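PDB 6AGZ: Old Yellow Enzyme from Pichia, which probably catalyses the FMN-dependent asymmetric reduction of the activated carbon-carbon double bond in enone compounds, as other old yellow enzymes do. Local coordinates for residues V184-H190 with H235-S241; L221-D225 with E268-R272; M49-S54 with W93-E99. All blocks are in the same frame, centred on the assembly; numbering follows the deposited sequence.

Interaction 1 of 3, residues V184-H190 with H235-S241; sequences VEVHSAH and HVAVRLS. With FMN (flavin mononucleotide), chain C.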
loop_
_atom_site.group_PDB
_atom_site.type_symbol
_atom_site.label_atom_id
_atom_site.label_comp_id
_atom_site.label_asym_id
_atom_site.label_seq_id
_atom_site.Cartn_x
_atom_site.Cartn_y
_atom_site.Cartn_z
ATOM N N VAL A 184 -5.230 0.448 -26.047
ATOM C CA VAL A 184 -5.175 -0.993 -25.856
ATOM C C VAL A 184 -4.955 -1.239 -24.368
ATOM O O VAL A 184 -4.051 -0.653 -23.762
ATOM C CB VAL A 184 -4.082 -1.649 -26.728
ATOM C CG1 VAL A 184 -2.668 -1.259 -26.286
ATOM C CG2 VAL A 184 -4.255 -3.149 -26.756
ATOM N N GLU A 185 -5.822 -2.046 -23.766
ATOM C CA GLU A 185 -5.835 -2.239 -22.321
ATOM C C GLU A 185 -5.318 -3.631 -21.994
ATOM O O GLU A 185 -5.867 -4.631 -22.466
ATOM C CB GLU A 185 -7.235 -2.039 -21.743
ATOM C CG GLU A 185 -7.327 -2.373 -20.262
ATOM C CD GLU A 185 -8.711 -2.145 -19.693
ATOM O OE1 GLU A 185 -9.391 -1.197 -20.140
ATOM O OE2 GLU A 185 -9.122 -2.914 -18.800
ATOM N N VAL A 186 -4.268 -3.689 -21.183
ATOM C CA VAL A 186 -3.677 -4.958 -20.779
ATOM C C VAL A 186 -4.481 -5.507 -19.606
ATOM O O VAL A 186 -4.510 -4.914 -18.523
ATOM C CB VAL A 186 -2.198 -4.792 -20.420
ATOM C CG1 VAL A 186 -1.669 -6.057 -19.810
ATOM C CG2 VAL A 186 -1.396 -4.432 -21.662
ATOM N N HIS A 187 -5.155 -6.634 -19.830
ATOM C CA HIS A 187 -5.908 -7.318 -18.782
ATOM C C HIS A 187 -4.918 -8.043 -17.880
ATOM O O HIS A 187 -4.296 -9.028 -18.291
ATOM C CB HIS A 187 -6.915 -8.286 -19.396
ATOM C CG HIS A 187 -7.921 -8.823 -18.425
ATOM N ND1 HIS A 187 -7.743 -8.772 -17.059
ATOM C CD2 HIS A 187 -9.118 -9.423 -18.626
ATOM C CE1 HIS A 187 -8.788 -9.317 -16.460
ATOM N NE2 HIS A 187 -9.636 -9.719 -17.389
ATOM N N SER A 188 -4.763 -7.554 -16.654
ATOM C CA SER A 188 -3.858 -8.140 -15.675
ATOM C C SER A 188 -4.590 -8.401 -14.369
ATOM O O SER A 188 -4.035 -8.240 -13.278
ATOM C CB SER A 188 -2.644 -7.241 -15.445
ATOM O OG SER A 188 -1.695 -7.868 -14.602
ATOM N N ALA A 189 -5.852 -8.812 -14.463
ATOM C CA ALA A 189 -6.709 -8.979 -13.300
ATOM C C ALA A 189 -7.430 -10.318 -13.364
ATOM O O ALA A 189 -7.352 -11.050 -14.355
ATOM C CB ALA A 189 -7.728 -7.835 -13.199
ATOM N N HIS A 190 -8.119 -10.638 -12.266
ATOM C CA HIS A 190 -9.108 -11.718 -12.221
ATOM C C HIS A 190 -8.488 -13.090 -12.484
ATOM O O HIS A 190 -9.111 -13.965 -13.088
ATOM C CB HIS A 190 -10.255 -11.447 -13.196
ATOM C CG HIS A 190 -11.051 -10.224 -12.862
ATOM N ND1 HIS A 190 -11.618 -9.418 -13.826
ATOM C CD2 HIS A 190 -11.377 -9.671 -11.670
ATOM C CE1 HIS A 190 -12.257 -8.420 -13.241
ATOM N NE2 HIS A 190 -12.128 -8.550 -11.934
ATOM N N HIS A 235 -1.704 5.445 -25.638
ATOM C CA HIS A 235 -2.586 4.452 -26.235
ATOM C C HIS A 235 -2.579 3.141 -25.455
ATOM O O HIS A 235 -3.021 2.111 -25.975
ATOM C CB HIS A 235 -2.194 4.197 -27.692
ATOM C CG HIS A 235 -2.226 5.420 -28.554
ATOM N ND1 HIS A 235 -3.371 5.853 -29.190
ATOM C CD2 HIS A 235 -1.253 6.296 -28.897
ATOM C CE1 HIS A 235 -3.101 6.946 -29.882
ATOM N NE2 HIS A 235 -1.823 7.236 -29.721
ATOM N N VAL A 236 -2.085 3.158 -24.217
ATOM C CA VAL A 236 -1.897 1.951 -23.419
ATOM C C VAL A 236 -2.608 2.119 -22.082
ATOM O O VAL A 236 -2.647 3.220 -21.520
ATOM C CB VAL A 236 -0.398 1.642 -23.204
ATOM C CG1 VAL A 236 -0.213 0.356 -22.409
ATOM C CG2 VAL A 236 0.318 1.540 -24.537
ATOM N N ALA A 237 -3.172 1.023 -21.579
ATOM C CA ALA A 237 -3.808 0.989 -20.272
ATOM C C ALA A 237 -3.588 -0.391 -19.664
ATOM O O ALA A 237 -2.968 -1.267 -20.273
ATOM C CB ALA A 237 -5.297 1.326 -20.375
ATOM N N VAL A 238 -4.112 -0.583 -18.454
ATOM C CA VAL A 238 -3.964 -1.846 -17.739
ATOM C C VAL A 238 -5.075 -1.929 -16.705
ATOM O O VAL A 238 -5.549 -0.908 -16.200
ATOM C CB VAL A 238 -2.558 -1.961 -17.093
ATOM C CG1 VAL A 238 -2.376 -0.905 -16.009
ATOM C CG2 VAL A 238 -2.321 -3.361 -16.540
ATOM N N ARG A 239 -5.505 -3.152 -16.400
ATOM C CA ARG A 239 -6.490 -3.380 -15.352
ATOM C C ARG A 239 -5.903 -4.274 -14.270
ATOM O O ARG A 239 -5.228 -5.265 -14.566
ATOM C CB ARG A 239 -7.774 -4.007 -15.901
ATOM C CG ARG A 239 -8.876 -4.092 -14.857
ATOM C CD ARG A 239 -10.217 -4.450 -15.460
ATOM N NE ARG A 239 -11.283 -3.631 -14.890
ATOM C CZ ARG A 239 -12.579 -3.875 -15.043
ATOM N NH1 ARG A 239 -12.980 -4.926 -15.743
ATOM N NH2 ARG A 239 -13.475 -3.072 -14.490
ATOM N N LEU A 240 -6.168 -3.914 -13.014
ATOM C CA LEU A 240 -5.685 -4.650 -11.855
ATOM C C LEU A 240 -6.836 -4.887 -10.887
ATOM O O LEU A 240 -7.755 -4.070 -10.777
ATOM C CB LEU A 240 -4.554 -3.891 -11.143
ATOM C CG LEU A 240 -3.341 -3.510 -11.995
ATOM C CD1 LEU A 240 -2.504 -2.450 -11.294
ATOM C CD2 LEU A 240 -2.498 -4.736 -12.310
ATOM N N SER A 241 -6.778 -6.016 -10.183
ATOM C CA SER A 241 -7.793 -6.389 -9.196
ATOM C C SER A 241 -7.097 -6.925 -7.954
ATOM O O SER A 241 -7.083 -8.136 -7.701
ATOM C CB SER A 241 -8.767 -7.421 -9.768
ATOM O OG SER A 241 -8.101 -8.635 -10.068
HETATM N N1 FMN C . -13.800 -7.505 -16.762
HETATM C C2 FMN C . -12.654 -7.558 -17.533
HETATM O O2 FMN C . -11.643 -6.954 -17.174
HETATM N N3 FMN C . -12.636 -8.290 -18.702
HETATM C C4 FMN C . -13.767 -8.968 -19.105
HETATM O O4 FMN C . -13.759 -9.622 -20.147
HETATM C C4A FMN C . -14.919 -8.914 -18.332
HETATM N N5 FMN C . -16.045 -9.593 -18.737
HETATM C C5A FMN C . -17.193 -9.542 -17.978
HETATM C C6 FMN C . -18.325 -10.231 -18.395
HETATM C C7 FMN C . -19.487 -10.186 -17.634
HETATM C C7M FMN C . -20.708 -10.927 -18.087
HETATM C C8 FMN C . -19.517 -9.454 -16.456
HETATM C C8M FMN C . -20.771 -9.404 -15.633
HETATM C C9 FMN C . -18.384 -8.768 -16.038
HETATM C C9A FMN C . -17.218 -8.808 -16.798
HETATM N N10 FMN C . -16.086 -8.127 -16.387
HETATM C C10 FMN C . -14.937 -8.180 -17.155
HETATM C "C1'" FMN C . -16.109 -7.321 -15.119
HETATM C "C2'" FMN C . -16.679 -5.941 -15.459
HETATM O "O2'" FMN C . -15.827 -5.302 -16.385
HETATM C "C3'" FMN C . -16.877 -5.049 -14.234
HETATM O "O3'" FMN C . -15.633 -4.773 -13.631
HETATM C "C4'" FMN C . -17.815 -5.704 -13.224
HETATM O "O4'" FMN C . -18.957 -6.196 -13.890
HETATM C "C5'" FMN C . -18.264 -4.723 -12.149
HETATM O "O5'" FMN C . -18.844 -3.590 -12.757
HETATM P P FMN C . -20.431 -3.342 -12.655
HETATM O O1P FMN C . -20.848 -3.407 -11.205
HETATM O O2P FMN C . -20.775 -1.984 -13.216
HETATM O O3P FMN C . -21.147 -4.410 -13.447
HETATM O O HOH W 1 -4.786 -8.130 -10.638
#

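Interaction 2 of 3, residues L221-D225 with E268-R272; sequences LEVID and ELERR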
loop_
_atom_site.group_PDB
_atom_site.type_symbol
_atom_site.label_atom_id
_atom_site.label_comp_id
_atom_site.label_asym_id
_atom_site.label_seq_id
_atom_site.Cartn_x
_atom_site.Cartn_y
_atom_site.Cartn_z
ATOM N N LEU A 221 5.210 -5.664 -16.315
ATOM C CA LEU A 221 5.920 -4.424 -16.616
ATOM C C LEU A 221 6.681 -4.515 -17.934
ATOM O O LEU A 221 6.783 -3.525 -18.665
ATOM C CB LEU A 221 6.867 -4.069 -15.470
ATOM C CG LEU A 221 6.190 -3.659 -14.161
ATOM C CD1 LEU A 221 7.229 -3.326 -13.103
ATOM C CD2 LEU A 221 5.256 -2.480 -14.392
ATOM N N GLU A 222 7.225 -5.692 -18.253
ATOM C CA GLU A 222 7.921 -5.857 -19.526
ATOM C C GLU A 222 6.950 -5.772 -20.698
ATOM O O GLU A 222 7.244 -5.125 -21.713
ATOM C CB GLU A 222 8.682 -7.183 -19.541
ATOM C CG GLU A 222 9.864 -7.221 -18.579
ATOM C CD GLU A 222 10.631 -8.531 -18.630
ATOM O OE1 GLU A 222 10.093 -9.523 -19.161
ATOM O OE2 GLU A 222 11.777 -8.566 -18.134
ATOM N N VAL A 223 5.785 -6.415 -20.572
ATOM C CA VAL A 223 4.749 -6.287 -21.595
ATOM C C VAL A 223 4.349 -4.827 -21.764
ATOM O O VAL A 223 4.230 -4.321 -22.886
ATOM C CB VAL A 223 3.535 -7.166 -21.243
ATOM C CG1 VAL A 223 2.364 -6.845 -22.161
ATOM C CG2 VAL A 223 3.899 -8.639 -21.339
ATOM N N ILE A 224 4.144 -4.127 -20.645
ATOM C CA ILE A 224 3.753 -2.719 -20.696
ATOM C C ILE A 224 4.814 -1.892 -21.410
ATOM O O ILE A 224 4.495 -1.035 -22.241
ATOM C CB ILE A 224 3.486 -2.184 -19.277
ATOM C CG1 ILE A 224 2.271 -2.875 -18.659
ATOM C CG2 ILE A 224 3.275 -0.679 -19.306
ATOM C CD1 ILE A 224 1.016 -2.746 -19.480
ATOM N N ASP A 225 6.090 -2.135 -21.105
ATOM C CA ASP A 225 7.154 -1.347 -21.720
ATOM C C ASP A 225 7.245 -1.609 -23.218
ATOM O O ASP A 225 7.387 -0.668 -24.010
ATOM C CB ASP A 225 8.490 -1.644 -21.038
ATOM C CG ASP A 225 8.539 -1.138 -19.610
ATOM O OD1 ASP A 225 7.736 -0.244 -19.268
ATOM O OD2 ASP A 225 9.382 -1.630 -18.830
ATOM N N GLU A 268 5.595 1.597 -10.019
ATOM C CA GLU A 268 6.389 1.508 -11.240
ATOM C C GLU A 268 5.694 2.201 -12.406
ATOM O O GLU A 268 6.347 2.885 -13.206
ATOM C CB GLU A 268 6.673 0.044 -11.570
ATOM C CG GLU A 268 7.774 -0.558 -10.719
ATOM C CD GLU A 268 9.122 0.068 -11.006
ATOM O OE1 GLU A 268 9.666 -0.172 -12.103
ATOM O OE2 GLU A 268 9.633 0.813 -10.141
ATOM N N LEU A 269 4.373 2.039 -12.520
ATOM C CA LEU A 269 3.645 2.746 -13.570
ATOM C C LEU A 269 3.751 4.258 -13.389
ATOM O O LEU A 269 3.958 4.998 -14.360
ATOM C CB LEU A 269 2.183 2.301 -13.585
ATOM C CG LEU A 269 1.941 0.811 -13.841
ATOM C CD1 LEU A 269 0.454 0.493 -13.804
ATOM C CD2 LEU A 269 2.555 0.386 -15.168
ATOM N N GLU A 270 3.628 4.732 -12.146
ATOM C CA GLU A 270 3.779 6.157 -11.877
ATOM C C GLU A 270 5.202 6.632 -12.142
ATOM O O GLU A 270 5.402 7.785 -12.537
ATOM C CB GLU A 270 3.374 6.469 -10.436
ATOM C CG GLU A 270 3.432 7.947 -10.075
ATOM C CD GLU A 270 2.424 8.777 -10.848
ATOM O OE1 GLU A 270 1.358 8.236 -11.210
ATOM O OE2 GLU A 270 2.696 9.972 -11.094
ATOM N N ARG A 271 6.200 5.769 -11.927
ATOM C CA ARG A 271 7.574 6.142 -12.253
ATOM C C ARG A 271 7.757 6.293 -13.756
ATOM O O ARG A 271 8.394 7.249 -14.219
ATOM C CB ARG A 271 8.553 5.108 -11.693
ATOM C CG ARG A 271 10.001 5.332 -12.117
ATOM C CD ARG A 271 10.969 4.472 -11.315
ATOM N NE ARG A 271 10.974 3.079 -11.754
ATOM C CZ ARG A 271 11.644 2.627 -12.810
ATOM N NH1 ARG A 271 12.366 3.459 -13.549
ATOM N NH2 ARG A 271 11.589 1.343 -13.132
ATOM N N ARG A 272 7.206 5.358 -14.534
ATOM C CA ARG A 272 7.233 5.502 -15.985
ATOM C C ARG A 272 6.533 6.781 -16.420
ATOM O O ARG A 272 6.983 7.458 -17.353
ATOM C CB ARG A 272 6.591 4.282 -16.644
ATOM C CG ARG A 272 7.489 3.062 -16.649
ATOM C CD ARG A 272 6.693 1.772 -16.732
ATOM N NE ARG A 272 7.573 0.616 -16.876
ATOM C CZ ARG A 272 8.236 0.052 -15.871
ATOM N NH1 ARG A 272 8.122 0.537 -14.642
ATOM N NH2 ARG A 272 9.016 -0.996 -16.095
#

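Interaction 3 of 3, residues M49-S54 with W93-E99; sequences MLSYYS and WKKIVEE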
loop_
_atom_site.group_PDB
_atom_site.type_symbol
_atom_site.label_atom_id
_atom_site.label_comp_id
_atom_site.label_asym_id
_atom_site.label_seq_id
_atom_site.Cartn_x
_atom_site.Cartn_y
_atom_site.Cartn_z
ATOM N N MET A 49 -22.330 -7.985 -32.871
ATOM C CA MET A 49 -21.425 -7.186 -32.053
ATOM C C MET A 49 -21.316 -5.763 -32.584
ATOM O O MET A 49 -21.199 -4.808 -31.806
ATOM C CB MET A 49 -20.048 -7.845 -32.001
ATOM C CG MET A 49 -20.035 -9.191 -31.294
ATOM S SD MET A 49 -18.474 -10.064 -31.506
ATOM C CE MET A 49 -17.319 -8.831 -30.918
ATOM N N LEU A 50 -21.356 -5.601 -33.908
ATOM C CA LEU A 50 -21.263 -4.270 -34.496
ATOM C C LEU A 50 -22.448 -3.404 -34.084
ATOM O O LEU A 50 -22.273 -2.252 -33.669
ATOM C CB LEU A 50 -21.166 -4.374 -36.019
ATOM C CG LEU A 50 -20.948 -3.070 -36.789
ATOM C CD1 LEU A 50 -20.037 -2.134 -36.022
ATOM C CD2 LEU A 50 -20.373 -3.352 -38.165
ATOM N N SER A 51 -23.665 -3.942 -34.190
ATOM C CA SER A 51 -24.828 -3.206 -33.703
ATOM C C SER A 51 -24.753 -3.004 -32.194
ATOM O O SER A 51 -25.148 -1.949 -31.675
ATOM C CB SER A 51 -26.111 -3.945 -34.086
ATOM O OG SER A 51 -27.246 -3.335 -33.496
ATOM N N TYR A 52 -24.227 -4.001 -31.483
ATOM C CA TYR A 52 -24.137 -3.955 -30.027
ATOM C C TYR A 52 -23.300 -2.769 -29.560
ATOM O O TYR A 52 -23.727 -1.993 -28.697
ATOM C CB TYR A 52 -23.556 -5.280 -29.528
ATOM C CG TYR A 52 -23.232 -5.367 -28.054
ATOM C CD1 TYR A 52 -24.214 -5.673 -27.122
ATOM C CD2 TYR A 52 -21.930 -5.196 -27.601
ATOM C CE1 TYR A 52 -23.915 -5.775 -25.775
ATOM C CE2 TYR A 52 -21.621 -5.296 -26.259
ATOM C CZ TYR A 52 -22.616 -5.587 -25.351
ATOM O OH TYR A 52 -22.311 -5.689 -24.013
ATOM N N TYR A 53 -22.103 -2.606 -30.127
ATOM C CA TYR A 53 -21.274 -1.459 -29.776
ATOM C C TYR A 53 -21.774 -0.172 -30.420
ATOM O O TYR A 53 -21.541 0.916 -29.881
ATOM C CB TYR A 53 -19.820 -1.715 -30.175
ATOM C CG TYR A 53 -19.129 -2.757 -29.325
ATOM C CD1 TYR A 53 -18.641 -2.440 -28.065
ATOM C CD2 TYR A 53 -18.961 -4.057 -29.784
ATOM C CE1 TYR A 53 -18.008 -3.389 -27.283
ATOM C CE2 TYR A 53 -18.330 -5.012 -29.011
ATOM C CZ TYR A 53 -17.855 -4.673 -27.762
ATOM O OH TYR A 53 -17.225 -5.622 -26.989
ATOM N N SER A 54 -22.454 -0.276 -31.564
ATOM C CA SER A 54 -22.963 0.914 -32.243
ATOM C C SER A 54 -24.018 1.617 -31.400
ATOM O O SER A 54 -23.993 2.845 -31.253
ATOM C CB SER A 54 -23.531 0.532 -33.610
ATOM O OG SER A 54 -24.133 1.649 -34.242
ATOM N N TRP A 93 -12.876 -6.130 -36.466
ATOM C CA TRP A 93 -12.703 -5.162 -35.386
ATOM C C TRP A 93 -12.515 -3.754 -35.934
ATOM O O TRP A 93 -12.995 -2.782 -35.340
ATOM C CB TRP A 93 -11.522 -5.556 -34.499
ATOM C CG TRP A 93 -11.870 -6.568 -33.451
ATOM C CD1 TRP A 93 -11.332 -7.813 -33.304
ATOM C CD2 TRP A 93 -12.843 -6.425 -32.408
ATOM N NE1 TRP A 93 -11.905 -8.451 -32.229
ATOM C CE2 TRP A 93 -12.835 -7.621 -31.664
ATOM C CE3 TRP A 93 -13.717 -5.400 -32.028
ATOM C CZ2 TRP A 93 -13.668 -7.821 -30.563
ATOM C CZ3 TRP A 93 -14.543 -5.601 -30.937
ATOM C CH2 TRP A 93 -14.511 -6.801 -30.216
ATOM N N LYS A 94 -11.823 -3.625 -37.068
ATOM C CA LYS A 94 -11.657 -2.316 -37.691
ATOM C C LYS A 94 -13.005 -1.714 -38.067
ATOM O O LYS A 94 -13.232 -0.514 -37.873
ATOM C CB LYS A 94 -10.759 -2.430 -38.923
ATOM C CG LYS A 94 -10.453 -1.099 -39.597
ATOM C CD LYS A 94 -9.611 -1.296 -40.849
ATOM C CE LYS A 94 -9.046 0.023 -41.360
ATOM N NZ LYS A 94 -10.107 0.971 -41.795
ATOM N N LYS A 95 -13.914 -2.532 -38.602
ATOM C CA LYS A 95 -15.238 -2.024 -38.944
ATOM C C LYS A 95 -16.013 -1.616 -37.696
ATOM O O LYS A 95 -16.703 -0.586 -37.694
ATOM C CB LYS A 95 -16.005 -3.068 -39.752
ATOM C CG LYS A 95 -15.385 -3.336 -41.116
ATOM C CD LYS A 95 -16.060 -4.487 -41.836
ATOM C CE LYS A 95 -15.526 -4.621 -43.253
ATOM N NZ LYS A 95 -16.327 -5.577 -44.063
ATOM N N ILE A 96 -15.901 -2.401 -36.617
ATOM C CA ILE A 96 -16.549 -2.013 -35.365
ATOM C C ILE A 96 -16.018 -0.668 -34.878
ATOM O O ILE A 96 -16.789 0.208 -34.463
ATOM C CB ILE A 96 -16.371 -3.112 -34.299
ATOM C CG1 ILE A 96 -17.144 -4.372 -34.693
ATOM C CG2 ILE A 96 -16.830 -2.614 -32.935
ATOM C CD1 ILE A 96 -17.125 -5.455 -33.634
ATOM N N VAL A 97 -14.697 -0.478 -34.939
ATOM C CA VAL A 97 -14.098 0.781 -34.504
ATOM C C VAL A 97 -14.593 1.936 -35.362
ATOM O O VAL A 97 -14.932 3.011 -34.849
ATOM C CB VAL A 97 -12.562 0.682 -34.537
ATOM C CG1 VAL A 97 -11.936 2.026 -34.210
ATOM C CG2 VAL A 97 -12.083 -0.368 -33.568
ATOM N N GLU A 98 -14.640 1.736 -36.681
ATOM C CA GLU A 98 -15.086 2.800 -37.574
ATOM C C GLU A 98 -16.528 3.194 -37.286
ATOM O O GLU A 98 -16.878 4.380 -37.341
ATOM C CB GLU A 98 -14.925 2.365 -39.030
ATOM C CG GLU A 98 -13.476 2.252 -39.476
ATOM C CD GLU A 98 -13.339 1.695 -40.877
ATOM O OE1 GLU A 98 -14.355 1.233 -41.438
ATOM O OE2 GLU A 98 -12.214 1.718 -41.418
ATOM N N GLU A 99 -17.380 2.217 -36.963
ATOM C CA GLU A 99 -18.757 2.557 -36.615
ATOM C C GLU A 99 -18.828 3.286 -35.277
ATOM O O GLU A 99 -19.584 4.254 -35.135
ATOM C CB GLU A 99 -19.625 1.301 -36.590
ATOM C CG GLU A 99 -21.020 1.515 -36.013
ATOM C CD GLU A 99 -21.925 2.342 -36.911
ATOM O OE1 GLU A 99 -21.517 2.682 -38.042
ATOM O OE2 GLU A 99 -23.057 2.653 -36.482
#

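Interaction 1 of 3, residues V184-H190 with H235-S241
Glu185 lays its carboxylate across the stem of Arg239, with OE2 3.4 Å from Arg239 CB. Glu185 CG stands opposite the backbone N (chi1 174°) and the chain runs straight on, which carries the acid over to Arg239. The carboxylate and guanidinium planes are 76° apart, and no N-H of Arg239 points at OE2, so the two groups attract by charge without a hydrogen bond. Glu185 OE1 is instead hydrogen-bonded to Tyr281. Arg239 NH1 turns to the cofactor, donating to FMN O2 at 2.8 Å and to FMN O2' at 2.9 Å. This positive charge would probably stabilise negative charge on the O2 side of the flavin. FMN O2 lies over one face of the His187 ring, 3.4 Å from His187 NE2. His187 ND1 accepts Ala189 N close to the ring plane, which fixes the ring's rotation. Beyond the strands, Ser241 OG accepts His190 N at 3.0 Å, and Ala189 CB packs on the same oxygen. A water bridges Ser188 O and Ser241 N. Val186 N to Ala237 O and Arg239 N to Val186 O are hydrogen bonds of the parallel ladder. Strands 183-187 and 236-240 are neighbours in the eight-stranded TIM barrel, between strands 106-112 and 281-285, while Val186 and Val236 face helix 218-231.

Interaction 2 of 3, residues L221-D225 with E268-R272
Leu221 meets Glu268, Leu269 and Arg272 where two adjacent outer helices of the TIM barrel, 218-231 and 258-274, run side by side. The axes of the short segments come within 11.8 Å and make 24°, so long side chains bridge a wide spacing. Leu221 CD1 packs 3.7 Å from Glu268 CG. The other branch, Leu221 CD2, lies 4.0 Å from Leu269 CD2 and also sits over the centre of one face of the Arg272 guanidinium. Ile224 adds CG2 against the same Leu269 CD2, at 4.3 Å. Asp225 closes the segment with a salt bridge. Asp225 OD1 accepts Arg272 NE at 2.5 Å and Asp225 OD2 accepts Arg272 NH2 at 2.8 Å, each on the syn lone pair. The two planes are only 10° apart, so the guanidinium is held flat and side-on. Arg272 CG to NE is extended, which carries the head across the gap. Arg272 NH1 turns back to its own helix and bonds Glu268 OE1. A leucine in place of Arg272 would probably leave the Asp225 carboxylate without its main charged mate and Leu221 CD2 without the flat surface beneath it. Arg271 joins the network through NH2, which donates to Glu268 OE1 at 2.7 Å.

Interaction 3 of 3, residues M49-S54 with W93-E99
Ile96 is the central bump of this contact, and it fills the hollow formed by Met49, Leu50 and Tyr53. Ile96 CD1 reaches Met49 CB at 4.1 Å. Ile96 CG2 points to Tyr53 CD2, also at 4.1 Å, and meets that ring obliquely. Ile96 CG1 lies 3.9 Å from Leu50 CD1. Leu50 answers with a bump of its own. With CG placed opposite the backbone N (chi1 -175°), Leu50 CD1 is pushed into the hollow between Ile96 CA and Glu99 CB, 3.5 Å from the latter. At one end the Met49 chain bends at its last torsion, chi3 55°. This brings Met49 CE to 3.5 Å from Trp93 CH2, obliquely to the indole. Tyr53 CE2 comes up to the indole edge near its plane, 4.3 Å from Trp93 CZ3, while the Tyr53 hydroxyl is hydrogen-bonded to Glu67. At the other end Ser54 OG and Glu99 OE2 are modelled as hydrogen-bonded, though the serine oxygen is less surely placed. Glu99 OE2 also has a salt bridge to Lys103. Helices 47-57 and 87-102 lie on the outside of the barrel, their segments 49-54 and 93-99 at 26° to each other, and Tyr53 and Trp93 both rest on Thr66 of strand 63-70.

Interactions 1 and 2 form layers of one sector of the barrel, their centres about 12 Å apart. Val186 CG2 packs on Ile224 CD1 at 3.7 Å, and Val238 CG1 on Leu269 CD1 at 3.9 Å, so Val186 and Val238 meet the helices that cover the strands. In sequence, helix 218-231 leads into strand 236-240, which leads into helix 258-274. Interaction 1 touches FMN directly, whereas the Ile224 side chain of interaction 2 is about 14 Å from it. Interaction 3 covers another sector, its centre about 21 Å from that of interaction 1 and about 30 Å from that of interaction 2. It touches neither, yet its Tyr53 side chain comes within about 9 Å of FMN.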